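Local coordinates for uncharacterized protein (Thermus thermophilus HB8, PDB 6SCE) that is a DNA nuclease of type III CRISPR defence that is switched on by cyclic oligoadenylate, at residues 163-168 / 182-187; 189-194 / 227-232; 204-209 / 254-259. All blocks are in the same frame, centred on the assembly; numbering follows the deposited sequence.

How the interactions relate
All three contacts belong to one alpha/beta domain built on the mixed sheet that runs from strand 156-158 to strand 260-262. Interaction 1 comes first along the chain and joins the loop before strand 169-172 to the hairpin of strands 179-184 and 187-192. Interaction 2, its centre about 15 Å away, continues across the sheet from strand 187-192 to strand 225-229, and Phe164 packs on Tyr189 and Tyr191 between them. The segments of interactions 2 and 3 alternate in sequence; their centres are about 11 Å apart, with Met204 touching Val228, Trp192 and His231. The series thus leads from near the bound nucleic acid to helices 206-220 and 240-257, which also touch helix 561-579.

Interaction 1. Residues 163-168 / 182-187; sequences AFPPGA and VVHRGL
Val182 and Phe164 approach from opposite directions, and the CG1 methyl of the valine sits over the middle of the phenyl ring, 3.5 Å from its centroid and 10° off the ring normal. With CG1 anti to the backbone N (chi1 -176°), the methyl is placed over that face; the CG1 of Val182 also meets Ala168 CB at 4.0 Å. The imidazole of His184 lies across Pro165 at about a right angle. Pro165 CD stands over one face of it, 4.1 Å from the centroid, and Arg185 CG lies over the opposite face. In the plane of the imidazole come two backbone groups: Pro166 O, 3.4 Å from His184 CE1, and Ala168 N, 3.5 Å from His184 ND1. A type II turn from Pro165 to Ala168 wraps these groups round the ring, while the type I' turn from His184 to Leu187 closes the adjoining beta hairpin. The contact's nearest atom lies about 4 Å from the bound nucleic acid. If Phe164 were an alanine, Val182 CG1 would probably lose the face it rests on, and a gap would open where the ring also meets Tyr189 edge-to-face. The segments share no direct hydrogen bond; a water bridges Arg185 N, at 2.8 Å, and more weakly Gly167 O. Cohesion therefore rests mainly on apolar and CH-pi contacts, with the water as a polar bridge.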
ATOM      1  N   ALA A 163      18.789  -1.459 -20.747  1.00 36.32           N
ATOM      2  CA  ALA A 163      18.990  -0.734 -19.498  1.00 36.05           C
ATOM      3  C   ALA A 163      19.216  -1.630 -18.250  1.00 34.14           C
ATOM      4  O   ALA A 163      19.740  -1.168 -17.249  1.00 34.49           O
ATOM      5  CB  ALA A 163      17.838   0.218 -19.263  1.00 37.40           C
ATOM      6  N   PHE A 164      18.815  -2.886 -18.319  1.00 33.68           N
ATOM      7  CA  PHE A 164      19.033  -3.839 -17.229  1.00 34.17           C
ATOM      8  C   PHE A 164      20.476  -4.347 -17.205  1.00 38.41           C
ATOM      9  O   PHE A 164      21.112  -4.470 -18.261  1.00 36.67           O
ATOM     10  CB  PHE A 164      18.086  -5.044 -17.365  1.00 33.70           C
ATOM     11  CG  PHE A 164      16.692  -4.788 -16.855  1.00 32.42           C
ATOM     12  CD1 PHE A 164      15.738  -4.232 -17.674  1.00 34.66           C
ATOM     13  CD2 PHE A 164      16.341  -5.076 -15.536  1.00 31.82           C
ATOM     14  CE1 PHE A 164      14.458  -3.986 -17.208  1.00 32.48           C
ATOM     15  CE2 PHE A 164      15.072  -4.830 -15.073  1.00 30.10           C
ATOM     16  CZ  PHE A 164      14.129  -4.286 -15.901  1.00 31.14           C
ATOM     17  N   PRO A 165      20.984  -4.693 -16.007  1.00 38.09           N
ATOM     18  CA  PRO A 165      22.281  -5.335 -15.963  1.00 38.45           C
ATOM     19  C   PRO A 165      22.266  -6.697 -16.635  1.00 40.88           C
ATOM     20  O   PRO A 165      21.192  -7.235 -16.952  1.00 38.39           O
ATOM     21  CB  PRO A 165      22.564  -5.458 -14.456  1.00 39.12           C
ATOM     22  CG  PRO A 165      21.682  -4.464 -13.817  1.00 39.19           C
ATOM     23  CD  PRO A 165      20.443  -4.505 -14.654  1.00 37.59           C
ATOM     24  N   PRO A 166      23.464  -7.248 -16.903  1.00 45.01           N
ATOM     25  CA  PRO A 166      23.562  -8.546 -17.569  1.00 46.36           C
ATOM     26  C   PRO A 166      22.813  -9.637 -16.809  1.00 42.50           C
ATOM     27  O   PRO A 166      22.790  -9.630 -15.584  1.00 42.93           O
ATOM     28  CB  PRO A 166      25.081  -8.835 -17.566  1.00 48.81           C
ATOM     29  CG  PRO A 166      25.726  -7.484 -17.510  1.00 49.73           C
ATOM     30  CD  PRO A 166      24.790  -6.623 -16.689  1.00 49.98           C
ATOM     31  N   GLY A 167      22.203 -10.563 -17.534  1.00 41.84           N
ATOM     32  CA  GLY A 167      21.585 -11.700 -16.894  1.00 43.66           C
ATOM     33  C   GLY A 167      20.075 -11.635 -16.841  1.00 40.63           C
ATOM     34  O   GLY A 167      19.446 -12.644 -16.590  1.00 39.23           O
ATOM     35  N   ALA A 168      19.486 -10.471 -17.127  1.00 37.58           N
ATOM     36  CA  ALA A 168      18.038 -10.353 -17.154  1.00 35.62           C
ATOM     37  C   ALA A 168      17.422 -11.228 -18.224  1.00 36.49           C
ATOM     38  O   ALA A 168      17.996 -11.433 -19.289  1.00 35.75           O
ATOM     39  CB  ALA A 168      17.615  -8.908 -17.367  1.00 33.34           C
ATOM     40  N   VAL A 182      10.119  -8.303 -17.189  1.00 25.03           N
ATOM     41  CA  VAL A 182      11.523  -8.606 -17.055  1.00 26.88           C
ATOM     42  C   VAL A 182      11.753  -9.280 -15.686  1.00 27.68           C
ATOM     43  O   VAL A 182      11.255  -8.818 -14.658  1.00 28.65           O
ATOM     44  CB  VAL A 182      12.398  -7.317 -17.190  1.00 27.84           C
ATOM     45  CG1 VAL A 182      13.883  -7.620 -17.143  1.00 30.17           C
ATOM     46  CG2 VAL A 182      12.073  -6.586 -18.503  1.00 28.63           C
ATOM     47  N   VAL A 183      12.481 -10.379 -15.694  1.00 26.89           N
ATOM     48  CA  VAL A 183      12.951 -11.037 -14.448  1.00 25.48           C
ATOM     49  C   VAL A 183      14.449 -10.946 -14.375  1.00 27.13           C
ATOM     50  O   VAL A 183      15.176 -11.410 -15.254  1.00 29.35           O
ATOM     51  CB  VAL A 183      12.461 -12.476 -14.329  1.00 25.07           C
ATOM     52  CG1 VAL A 183      13.052 -13.140 -13.094  1.00 25.24           C
ATOM     53  CG2 VAL A 183      10.939 -12.491 -14.288  1.00 26.35           C
ATOM     54  N   HIS A 184      14.912 -10.291 -13.335  1.00 27.33           N
ATOM     55  CA  HIS A 184      16.322 -10.062 -13.121  1.00 28.22           C
ATOM     56  C   HIS A 184      16.676 -10.403 -11.694  1.00 29.22           C
ATOM     57  O   HIS A 184      16.084  -9.840 -10.757  1.00 26.54           O
ATOM     58  CB  HIS A 184      16.650  -8.613 -13.367  1.00 29.99           C
ATOM     59  CG  HIS A 184      18.097  -8.303 -13.189  1.00 29.67           C
ATOM     60  ND1 HIS A 184      19.069  -8.781 -14.043  1.00 31.41           N
ATOM     61  CD2 HIS A 184      18.741  -7.574 -12.252  1.00 32.26           C
ATOM     62  CE1 HIS A 184      20.251  -8.366 -13.627  1.00 32.06           C
ATOM     63  NE2 HIS A 184      20.079  -7.615 -12.554  1.00 33.53           N
ATOM     64  N   ARG A 185      17.602 -11.360 -11.552  1.00 28.29           N
ATOM     65  CA  ARG A 185      18.119 -11.844 -10.276  1.00 29.48           C
ATOM     66  C   ARG A 185      16.956 -12.166  -9.317  1.00 27.07           C
ATOM     67  O   ARG A 185      16.953 -11.771  -8.160  1.00 27.99           O
ATOM     68  CB  ARG A 185      19.109 -10.862  -9.652  1.00 32.89           C
ATOM     69  CG  ARG A 185      20.321 -10.592 -10.564  1.00 36.16           C
ATOM     70  CD  ARG A 185      21.281  -9.563  -9.994  1.00 43.39           C
ATOM     71  NE  ARG A 185      21.978 -10.056  -8.816  1.00 47.05           N
ATOM     72  CZ  ARG A 185      22.649  -9.293  -7.940  1.00 55.24           C
ATOM     73  NH1 ARG A 185      22.756  -7.974  -8.096  1.00 56.55           N
ATOM     74  NH2 ARG A 185      23.232  -9.856  -6.885  1.00 55.09           N
ATOM     75  N   GLY A 186      15.963 -12.844  -9.853  1.00 25.91           N
ATOM     76  CA  GLY A 186      14.860 -13.335  -9.039  1.00 27.56           C
ATOM     77  C   GLY A 186      13.710 -12.393  -8.775  1.00 28.96           C
ATOM     78  O   GLY A 186      12.792 -12.778  -8.055  1.00 28.17           O
ATOM     79  N   LEU A 187      13.736 -11.181  -9.335  1.00 24.90           N
ATOM     80  CA  LEU A 187      12.688 -10.211  -9.099  1.00 25.83           C
ATOM     81  C   LEU A 187      12.024  -9.753 -10.390  1.00 27.27           C
ATOM     82  O   LEU A 187      12.679  -9.727 -11.460  1.00 26.27           O
ATOM     83  CB  LEU A 187      13.243  -9.007  -8.340  1.00 27.71           C
ATOM     84  CG  LEU A 187      13.784  -9.233  -6.928  1.00 30.19           C
ATOM     85  CD1 LEU A 187      14.347  -7.904  -6.447  1.00 33.56           C
ATOM     86  CD2 LEU A 187      12.679  -9.755  -6.039  1.00 33.12           C
TER
HETATM   87  O   HOH W   1      19.145 -12.316 -13.673  1.00 40.04           O

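Interaction 2. Residues 189-194 / 227-232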
ATOM      1  N   TYR A 189       9.876  -7.135 -12.913  1.00 26.54           N
ATOM      2  CA  TYR A 189       9.814  -5.738 -13.342  1.00 26.12           C
ATOM      3  C   TYR A 189       8.878  -5.665 -14.538  1.00 27.07           C
ATOM      4  O   TYR A 189       8.867  -6.567 -15.370  1.00 29.83           O
ATOM      5  CB  TYR A 189      11.201  -5.233 -13.751  1.00 26.16           C
ATOM      6  CG  TYR A 189      12.231  -5.342 -12.657  1.00 27.26           C
ATOM      7  CD1 TYR A 189      12.892  -6.540 -12.422  1.00 27.13           C
ATOM      8  CD2 TYR A 189      12.537  -4.259 -11.855  1.00 28.91           C
ATOM      9  CE1 TYR A 189      13.824  -6.664 -11.414  1.00 26.89           C
ATOM     10  CE2 TYR A 189      13.488  -4.361 -10.846  1.00 29.07           C
ATOM     11  CZ  TYR A 189      14.124  -5.568 -10.624  1.00 28.00           C
ATOM     12  OH  TYR A 189      15.038  -5.679  -9.604  1.00 28.57           O
ATOM     13  N   TRP A 190       8.068  -4.619 -14.597  1.00 26.58           N
ATOM     14  CA  TRP A 190       7.163  -4.365 -15.724  1.00 25.84           C
ATOM     15  C   TRP A 190       7.713  -3.058 -16.326  1.00 28.22           C
ATOM     16  O   TRP A 190       7.714  -2.019 -15.689  1.00 26.61           O
ATOM     17  CB  TRP A 190       5.750  -4.218 -15.220  1.00 25.49           C
ATOM     18  CG  TRP A 190       4.665  -4.032 -16.250  1.00 27.09           C
ATOM     19  CD1 TRP A 190       3.704  -3.070 -16.242  1.00 28.00           C
ATOM     20  CD2 TRP A 190       4.425  -4.825 -17.417  1.00 27.27           C
ATOM     21  NE1 TRP A 190       2.868  -3.204 -17.333  1.00 28.42           N
ATOM     22  CE2 TRP A 190       3.295  -4.273 -18.075  1.00 27.77           C
ATOM     23  CE3 TRP A 190       5.054  -5.934 -17.974  1.00 30.23           C
ATOM     24  CZ2 TRP A 190       2.783  -4.801 -19.257  1.00 28.33           C
ATOM     25  CZ3 TRP A 190       4.545  -6.469 -19.164  1.00 30.87           C
ATOM     26  CH2 TRP A 190       3.412  -5.909 -19.780  1.00 31.19           C
ATOM     27  N   TYR A 191       8.262  -3.181 -17.519  1.00 28.12           N
ATOM     28  CA  TYR A 191       9.094  -2.136 -18.115  1.00 27.58           C
ATOM     29  C   TYR A 191       8.387  -1.560 -19.337  1.00 27.67           C
ATOM     30  O   TYR A 191       8.021  -2.272 -20.259  1.00 27.58           O
ATOM     31  CB  TYR A 191      10.435  -2.736 -18.477  1.00 28.39           C
ATOM     32  CG  TYR A 191      11.461  -1.787 -19.048  1.00 28.26           C
ATOM     33  CD1 TYR A 191      11.529  -1.545 -20.420  1.00 31.79           C
ATOM     34  CD2 TYR A 191      12.391  -1.174 -18.238  1.00 29.28           C
ATOM     35  CE1 TYR A 191      12.495  -0.699 -20.962  1.00 31.74           C
ATOM     36  CE2 TYR A 191      13.346  -0.312 -18.777  1.00 31.27           C
ATOM     37  CZ  TYR A 191      13.401  -0.109 -20.138  1.00 32.31           C
ATOM     38  OH  TYR A 191      14.361   0.743 -20.634  1.00 35.14           O
ATOM     39  N   TRP A 192       8.214  -0.247 -19.313  1.00 28.06           N
ATOM     40  CA  TRP A 192       7.410   0.500 -20.302  1.00 30.36           C
ATOM     41  C   TRP A 192       8.176   0.572 -21.613  1.00 29.13           C
ATOM     42  O   TRP A 192       9.343   0.942 -21.634  1.00 29.68           O
ATOM     43  CB  TRP A 192       7.164   1.887 -19.726  1.00 30.31           C
ATOM     44  CG  TRP A 192       6.560   3.002 -20.565  1.00 27.56           C
ATOM     45  CD1 TRP A 192       7.140   3.637 -21.621  1.00 29.83           C
ATOM     46  CD2 TRP A 192       5.311   3.673 -20.329  1.00 27.17           C
ATOM     47  NE1 TRP A 192       6.316   4.643 -22.073  1.00 29.97           N
ATOM     48  CE2 TRP A 192       5.192   4.692 -21.295  1.00 30.80           C
ATOM     49  CE3 TRP A 192       4.296   3.524 -19.393  1.00 28.57           C
ATOM     50  CZ2 TRP A 192       4.074   5.556 -21.354  1.00 29.66           C
ATOM     51  CZ3 TRP A 192       3.195   4.362 -19.451  1.00 31.22           C
ATOM     52  CH2 TRP A 192       3.096   5.376 -20.436  1.00 33.46           C
ATOM     53  N   VAL A 193       7.511   0.186 -22.690  1.00 34.30           N
ATOM     54  CA  VAL A 193       8.090   0.269 -24.030  1.00 35.42           C
ATOM     55  C   VAL A 193       7.035   0.880 -24.941  1.00 38.54           C
ATOM     56  O   VAL A 193       5.824   0.653 -24.790  1.00 38.66           O
ATOM     57  CB  VAL A 193       8.554  -1.104 -24.575  1.00 36.43           C
ATOM     58  CG1 VAL A 193       9.761  -1.588 -23.796  1.00 35.46           C
ATOM     59  CG2 VAL A 193       7.434  -2.125 -24.543  1.00 38.34           C
ATOM     60  N   ARG A 194       7.490   1.704 -25.864  1.00 42.13           N
ATOM     61  CA  ARG A 194       6.596   2.291 -26.858  1.00 47.40           C
ATOM     62  C   ARG A 194       7.325   2.070 -28.173  1.00 55.82           C
ATOM     63  O   ARG A 194       7.974   2.983 -28.677  1.00 59.10           O
ATOM     64  CB  ARG A 194       6.378   3.777 -26.586  1.00 46.49           C
ATOM     65  CG  ARG A 194       5.447   4.098 -25.444  1.00 47.36           C
ATOM     66  CD  ARG A 194       4.085   3.437 -25.633  1.00 50.86           C
ATOM     67  NE  ARG A 194       3.084   3.821 -24.639  1.00 50.82           N
ATOM     68  CZ  ARG A 194       2.856   3.194 -23.477  1.00 53.56           C
ATOM     69  NH1 ARG A 194       1.893   3.654 -22.684  1.00 52.70           N
ATOM     70  NH2 ARG A 194       3.579   2.130 -23.076  1.00 48.09           N
ATOM     71  N   VAL A 227       8.731   0.184 -14.181  1.00 27.26           N
ATOM     72  CA  VAL A 227       9.896   0.960 -14.595  1.00 27.81           C
ATOM     73  C   VAL A 227       9.512   1.696 -15.864  1.00 30.18           C
ATOM     74  O   VAL A 227       9.096   1.054 -16.824  1.00 28.56           O
ATOM     75  CB  VAL A 227      11.101   0.068 -14.867  1.00 28.43           C
ATOM     76  CG1 VAL A 227      12.299   0.928 -15.290  1.00 30.38           C
ATOM     77  CG2 VAL A 227      11.459  -0.774 -13.648  1.00 29.36           C
ATOM     78  N   VAL A 228       9.570   3.033 -15.836  1.00 29.33           N
ATOM     79  CA  VAL A 228       9.089   3.831 -16.946  1.00 30.07           C
ATOM     80  C   VAL A 228      10.167   4.803 -17.422  1.00 30.55           C
ATOM     81  O   VAL A 228      10.460   5.784 -16.717  1.00 31.70           O
ATOM     82  CB  VAL A 228       7.817   4.590 -16.583  1.00 30.12           C
ATOM     83  CG1 VAL A 228       7.410   5.542 -17.725  1.00 31.12           C
ATOM     84  CG2 VAL A 228       6.686   3.606 -16.341  1.00 31.41           C
ATOM     85  N   PRO A 229      10.813   4.492 -18.556  1.00 30.87           N
ATOM     86  CA  PRO A 229      11.808   5.437 -19.104  1.00 30.91           C
ATOM     87  C   PRO A 229      11.059   6.583 -19.733  1.00 30.58           C
ATOM     88  O   PRO A 229      10.180   6.366 -20.579  1.00 31.90           O
ATOM     89  CB  PRO A 229      12.572   4.609 -20.135  1.00 32.40           C
ATOM     90  CG  PRO A 229      12.264   3.181 -19.790  1.00 34.26           C
ATOM     91  CD  PRO A 229      10.852   3.220 -19.287  1.00 31.70           C
ATOM     92  N   TYR A 230      11.331   7.793 -19.258  1.00 30.85           N
ATOM     93  CA  TYR A 230      10.558   8.929 -19.685  1.00 31.11           C
ATOM     94  C   TYR A 230      10.862   9.285 -21.148  1.00 30.72           C
ATOM     95  O   TYR A 230      11.918   8.934 -21.686  1.00 32.14           O
ATOM     96  CB  TYR A 230      10.699  10.112 -18.724  1.00 31.52           C
ATOM     97  CG  TYR A 230      12.078  10.701 -18.554  1.00 33.41           C
ATOM     98  CD1 TYR A 230      12.619  11.537 -19.519  1.00 34.74           C
ATOM     99  CD2 TYR A 230      12.827  10.466 -17.396  1.00 32.46           C
ATOM    100  CE1 TYR A 230      13.875  12.099 -19.345  1.00 34.21           C
ATOM    101  CE2 TYR A 230      14.076  11.037 -17.214  1.00 34.55           C
ATOM    102  CZ  TYR A 230      14.599  11.854 -18.192  1.00 36.13           C
ATOM    103  OH  TYR A 230      15.849  12.416 -18.025  1.00 37.70           O
ATOM    104  N   HIS A 231       9.906   9.949 -21.764  1.00 31.06           N
ATOM    105  CA  HIS A 231       9.921  10.248 -23.206  1.00 32.33           C
ATOM    106  C   HIS A 231      10.754  11.511 -23.493  1.00 33.31           C
ATOM    107  O   HIS A 231      10.213  12.586 -23.748  1.00 33.24           O
ATOM    108  CB  HIS A 231       8.496  10.453 -23.681  1.00 32.22           C
ATOM    109  CG  HIS A 231       7.706   9.179 -23.789  1.00 36.40           C
ATOM    110  ND1 HIS A 231       6.432   9.140 -24.309  1.00 34.59           N
ATOM    111  CD2 HIS A 231       8.010   7.898 -23.441  1.00 36.95           C
ATOM    112  CE1 HIS A 231       5.987   7.893 -24.293  1.00 37.76           C
ATOM    113  NE2 HIS A 231       6.924   7.119 -23.772  1.00 35.31           N
ATOM    114  N   LYS A 232      12.055  11.317 -23.480  1.00 35.67           N
ATOM    115  CA  LYS A 232      13.012  12.389 -23.645  1.00 38.59           C
ATOM    116  C   LYS A 232      12.849  13.054 -25.010  1.00 40.63           C
ATOM    117  O   LYS A 232      12.996  14.269 -25.101  1.00 39.40           O
ATOM    118  CB  LYS A 232      14.435  11.888 -23.469  1.00 42.28           C
ATOM    119  CG  LYS A 232      15.406  13.032 -23.224  1.00 45.94           C
ATOM    120  CD  LYS A 232      16.815  12.531 -23.045  1.00 47.48           C
ATOM    121  CE  LYS A 232      17.068  12.105 -21.618  1.00 47.25           C
ATOM    122  NZ  LYS A 232      18.484  11.684 -21.468  1.00 47.96           N
TER
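Tyr191 and Val227 pair in parallel register within a beta-alpha-beta unit, in which helix 206-220 connects strand 187-192 to strand 225-229. The short strand axes approach to 4.9 Å. Two backbone hydrogen bonds join them: Val227 N donates to Trp190 O, and Val227 O accepts from Trp192 N, each 2.9 Å long. A third hydrogen bond is made by side chains beyond the paired residues. Trp192 NE1 donates to His231 NE2 over 3.1 Å, reaching it 27° out of the imidazole plane, with the two rings rim to rim. His231 ND1 bonds in turn to Lys202 O, and His231 occupies the N-cap position of the helix that follows.

Aromatic contacts centre on the Trp192 indole, which lies between two layers. Val228 CG1 makes a CH-pi contact over one face, 4.0 Å from the centroid of the five-membered ring. Over the opposite face lies Arg194 NH2, which a hydrogen bond to Val193 O, 3.2 Å away and in the guanidinium plane, helps to keep in place. Phe212 of helix 206-220 adds an edge-to-face partner to the indole.

Apolar contacts lie on the face of the sheet that carries Tyr191 and Val227. Tyr191 CG stands anti to the backbone N (chi1 -177°), which carries the phenol along the neighbouring strand, past Val227 CG1, 3.6 Å from Tyr191 CD2, to Pro229. There the proline lies over one face of the phenol ring, offset toward the rim, with Pro229 CG 3.5 Å from Tyr191 CZ.

Interaction 3. Residues 204-209 / 254-259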
HETATM    1  N   MSE A 204       3.336  11.876 -22.169  1.00 42.11           N
HETATM    2  CA  MSE A 204       2.946  10.753 -21.278  1.00 42.58           C
HETATM    3  C   MSE A 204       1.762  11.222 -20.486  1.00 47.25           C
HETATM    4  O   MSE A 204       1.772  12.350 -19.986  1.00 50.72           O
HETATM    5  CB  MSE A 204       4.049  10.451 -20.291  1.00 38.62           C
HETATM    6  CG  MSE A 204       5.389  10.299 -20.977  1.00 34.89           C
HETATM    7 SE   MSE A 204       6.823   9.689 -19.779  1.00 36.50          SE
HETATM    8  CE  MSE A 204       6.617   7.755 -20.140  1.00 33.38           C
ATOM      9  N   SER A 205       0.723  10.402 -20.354  1.00 44.90           N
ATOM     10  CA  SER A 205      -0.459  10.854 -19.617  1.00 42.37           C
ATOM     11  C   SER A 205      -0.534  10.333 -18.207  1.00 46.68           C
ATOM     12  O   SER A 205       0.033   9.284 -17.871  1.00 38.37           O
ATOM     13  CB  SER A 205      -1.734  10.509 -20.363  1.00 46.44           C
ATOM     14  OG  SER A 205      -1.965   9.125 -20.398  1.00 42.32           O
ATOM     15  N   ARG A 206      -1.252  11.086 -17.378  1.00 45.42           N
ATOM     16  CA  ARG A 206      -1.576  10.654 -16.041  1.00 47.10           C
ATOM     17  C   ARG A 206      -2.322   9.318 -16.109  1.00 41.30           C
ATOM     18  O   ARG A 206      -2.022   8.419 -15.330  1.00 40.95           O
ATOM     19  CB  ARG A 206      -2.415  11.722 -15.330  1.00 51.03           C
ATOM     20  CG  ARG A 206      -2.686  11.434 -13.872  1.00 54.68           C
ATOM     21  CD  ARG A 206      -3.832  12.277 -13.318  1.00 59.40           C
ATOM     22  NE  ARG A 206      -3.397  13.503 -12.639  1.00 61.93           N
ATOM     23  CZ  ARG A 206      -2.757  13.553 -11.466  1.00 63.75           C
ATOM     24  NH1 ARG A 206      -2.435  14.726 -10.941  1.00 59.53           N
ATOM     25  NH2 ARG A 206      -2.419  12.445 -10.812  1.00 68.83           N
ATOM     26  N   LYS A 207      -3.254   9.182 -17.060  1.00 37.79           N
ATOM     27  CA  LYS A 207      -4.021   7.946 -17.228  1.00 38.37           C
ATOM     28  C   LYS A 207      -3.098   6.754 -17.535  1.00 35.72           C
ATOM     29  O   LYS A 207      -3.241   5.703 -16.924  1.00 36.06           O
ATOM     30  CB  LYS A 207      -5.059   8.062 -18.349  1.00 44.31           C
ATOM     31  CG  LYS A 207      -6.171   9.075 -18.101  1.00 46.72           C
ATOM     32  N   ALA A 208      -2.159   6.919 -18.467  1.00 31.69           N
ATOM     33  CA  ALA A 208      -1.307   5.800 -18.867  1.00 32.80           C
ATOM     34  C   ALA A 208      -0.324   5.428 -17.744  1.00 29.91           C
ATOM     35  O   ALA A 208      -0.065   4.242 -17.526  1.00 30.76           O
ATOM     36  CB  ALA A 208      -0.548   6.095 -20.159  1.00 34.86           C
ATOM     37  N   LEU A 209       0.219   6.423 -17.049  1.00 29.10           N
ATOM     38  CA  LEU A 209       1.124   6.169 -15.930  1.00 31.92           C
ATOM     39  C   LEU A 209       0.429   5.443 -14.780  1.00 32.32           C
ATOM     40  O   LEU A 209       0.962   4.465 -14.251  1.00 31.56           O
ATOM     41  CB  LEU A 209       1.754   7.443 -15.430  1.00 34.32           C
ATOM     42  CG  LEU A 209       2.771   8.045 -16.388  1.00 37.39           C
ATOM     43  CD1 LEU A 209       3.166   9.416 -15.874  1.00 39.08           C
ATOM     44  CD2 LEU A 209       3.991   7.159 -16.590  1.00 36.49           C
ATOM     45  N   ALA A 254       4.371  10.120 -11.538  1.00 34.49           N
ATOM     46  CA  ALA A 254       5.092   8.890 -11.241  1.00 35.36           C
ATOM     47  C   ALA A 254       5.214   8.640  -9.743  1.00 40.65           C
ATOM     48  O   ALA A 254       5.051   7.502  -9.287  1.00 36.73           O
ATOM     49  CB  ALA A 254       6.472   8.903 -11.870  1.00 36.06           C
ATOM     50  N   ARG A 255       5.526   9.687  -8.983  1.00 38.54           N
ATOM     51  CA  ARG A 255       5.575   9.548  -7.544  1.00 42.66           C
ATOM     52  C   ARG A 255       4.188   9.156  -6.996  1.00 38.87           C
ATOM     53  O   ARG A 255       4.097   8.257  -6.173  1.00 42.77           O
ATOM     54  CB  ARG A 255       6.070  10.828  -6.879  1.00 47.02           C
ATOM     55  CG  ARG A 255       6.245  10.673  -5.371  1.00 57.60           C
ATOM     56  CD  ARG A 255       6.781  11.934  -4.717  1.00 63.05           C
ATOM     57  NE  ARG A 255       8.238  11.922  -4.604  1.00 71.24           N
ATOM     58  CZ  ARG A 255       8.945  12.824  -3.923  1.00 77.64           C
ATOM     59  NH1 ARG A 255       8.338  13.823  -3.283  1.00 77.72           N
ATOM     60  NH2 ARG A 255      10.268  12.729  -3.881  1.00 81.97           N
ATOM     61  N   GLU A 256       3.145   9.810  -7.491  1.00 37.96           N
ATOM     62  CA  GLU A 256       1.786   9.579  -7.025  1.00 41.98           C
ATOM     63  C   GLU A 256       1.301   8.151  -7.249  1.00 46.68           C
ATOM     64  O   GLU A 256       0.648   7.578  -6.378  1.00 44.52           O
ATOM     65  CB  GLU A 256       0.840  10.566  -7.669  1.00 44.34           C
ATOM     66  CG  GLU A 256      -0.613  10.378  -7.248  1.00 48.35           C
ATOM     67  CD  GLU A 256      -1.362  11.667  -7.216  1.00 50.19           C
ATOM     68  OE1 GLU A 256      -0.999  12.518  -6.365  1.00 50.50           O
ATOM     69  OE2 GLU A 256      -2.308  11.822  -8.033  1.00 53.01           O
ATOM     70  N   TYR A 257       1.631   7.554  -8.388  1.00 42.81           N
ATOM     71  CA  TYR A 257       1.162   6.195  -8.672  1.00 43.89           C
ATOM     72  C   TYR A 257       2.182   5.097  -8.451  1.00 40.64           C
ATOM     73  O   TYR A 257       1.941   3.932  -8.812  1.00 44.41           O
ATOM     74  CB  TYR A 257       0.606   6.146 -10.079  1.00 44.66           C
ATOM     75  CG  TYR A 257      -0.454   7.177 -10.331  1.00 47.05           C
ATOM     76  CD1 TYR A 257      -1.621   7.225  -9.572  1.00 49.74           C
ATOM     77  CD2 TYR A 257      -0.301   8.099 -11.356  1.00 50.84           C
ATOM     78  CE1 TYR A 257      -2.596   8.183  -9.817  1.00 50.28           C
ATOM     79  CE2 TYR A 257      -1.264   9.042 -11.623  1.00 51.47           C
ATOM     80  CZ  TYR A 257      -2.409   9.091 -10.858  1.00 55.10           C
ATOM     81  OH  TYR A 257      -3.344  10.064 -11.171  1.00 52.68           O
ATOM     82  N   GLY A 258       3.331   5.436  -7.858  1.00 37.80           N
ATOM     83  CA  GLY A 258       4.343   4.436  -7.551  1.00 37.33           C
ATOM     84  C   GLY A 258       5.172   3.926  -8.737  1.00 38.76           C
ATOM     85  O   GLY A 258       5.667   2.804  -8.733  1.00 36.74           O
ATOM     86  N   VAL A 259       5.378   4.772  -9.739  1.00 35.23           N
ATOM     87  CA  VAL A 259       6.209   4.418 -10.886  1.00 33.29           C
ATOM     88  C   VAL A 259       7.641   4.848 -10.667  1.00 33.00           C
ATOM     89  O   VAL A 259       7.904   5.936 -10.123  1.00 36.69           O
ATOM     90  CB  VAL A 259       5.632   5.100 -12.143  1.00 33.89           C
ATOM     91  CG1 VAL A 259       6.638   5.133 -13.281  1.00 35.52           C
ATOM     92  CG2 VAL A 259       4.357   4.380 -12.526  1.00 34.37           C
TER
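Arg206 and Leu209, in the first turn of helix 206-220, meet the C-terminal end of helix 240-257 and the residues just beyond it, with the backbones nearest at Leu209 CA and Ala254 CA, 6.7 Å apart. Both helices carry a capping feature here. Ser205 is the N-cap of the first and its OG accepts from Ala208 N at 2.9 Å; Gly258, the first residue to leave helical angles after the second, has positive phi and forms a Schellman motif, which includes the bond from Val259 N to Ala254 O at 2.8 Å.

Arg206 carries the polar part of the contact. Its first torsion, with CG anti to the backbone N, sets CG at the edge of the Tyr257 ring, in its plane; the bend at chi3 (-95°) then turns NH2 back to the phenol oxygen. Arg206 NH2 donates to Tyr257 OH over 2.6 Å, and the oxygen lies near the guanidinium plane, which is turned almost perpendicular to the ring (86°). The same nitrogen forms a salt bridge to Glu256 OE2 at 2.9 Å, a more bent bond (135°) that meets the carboxylate from above its plane. Glu256 OE2 also bonds to Thr540 OG1, and OE1 to Tyr434 OH, while its chain packs on Leu574 and Val578 of helix 561-579. Apart from this polar group the contact is looser and involves backbone: Leu209 O lies 3.8 Å from Val259 CG2, while the leucine side chain, though turned toward the other segment, stays farther off.

One guanidinium nitrogen thus serves two buried oxygen acceptors. The guanidinium charge would probably favour the ionised form of Glu256 and polarise the phenol of Tyr257, and the shared carboxylate extends this polar network from the helix pair to Thr540 and Tyr434.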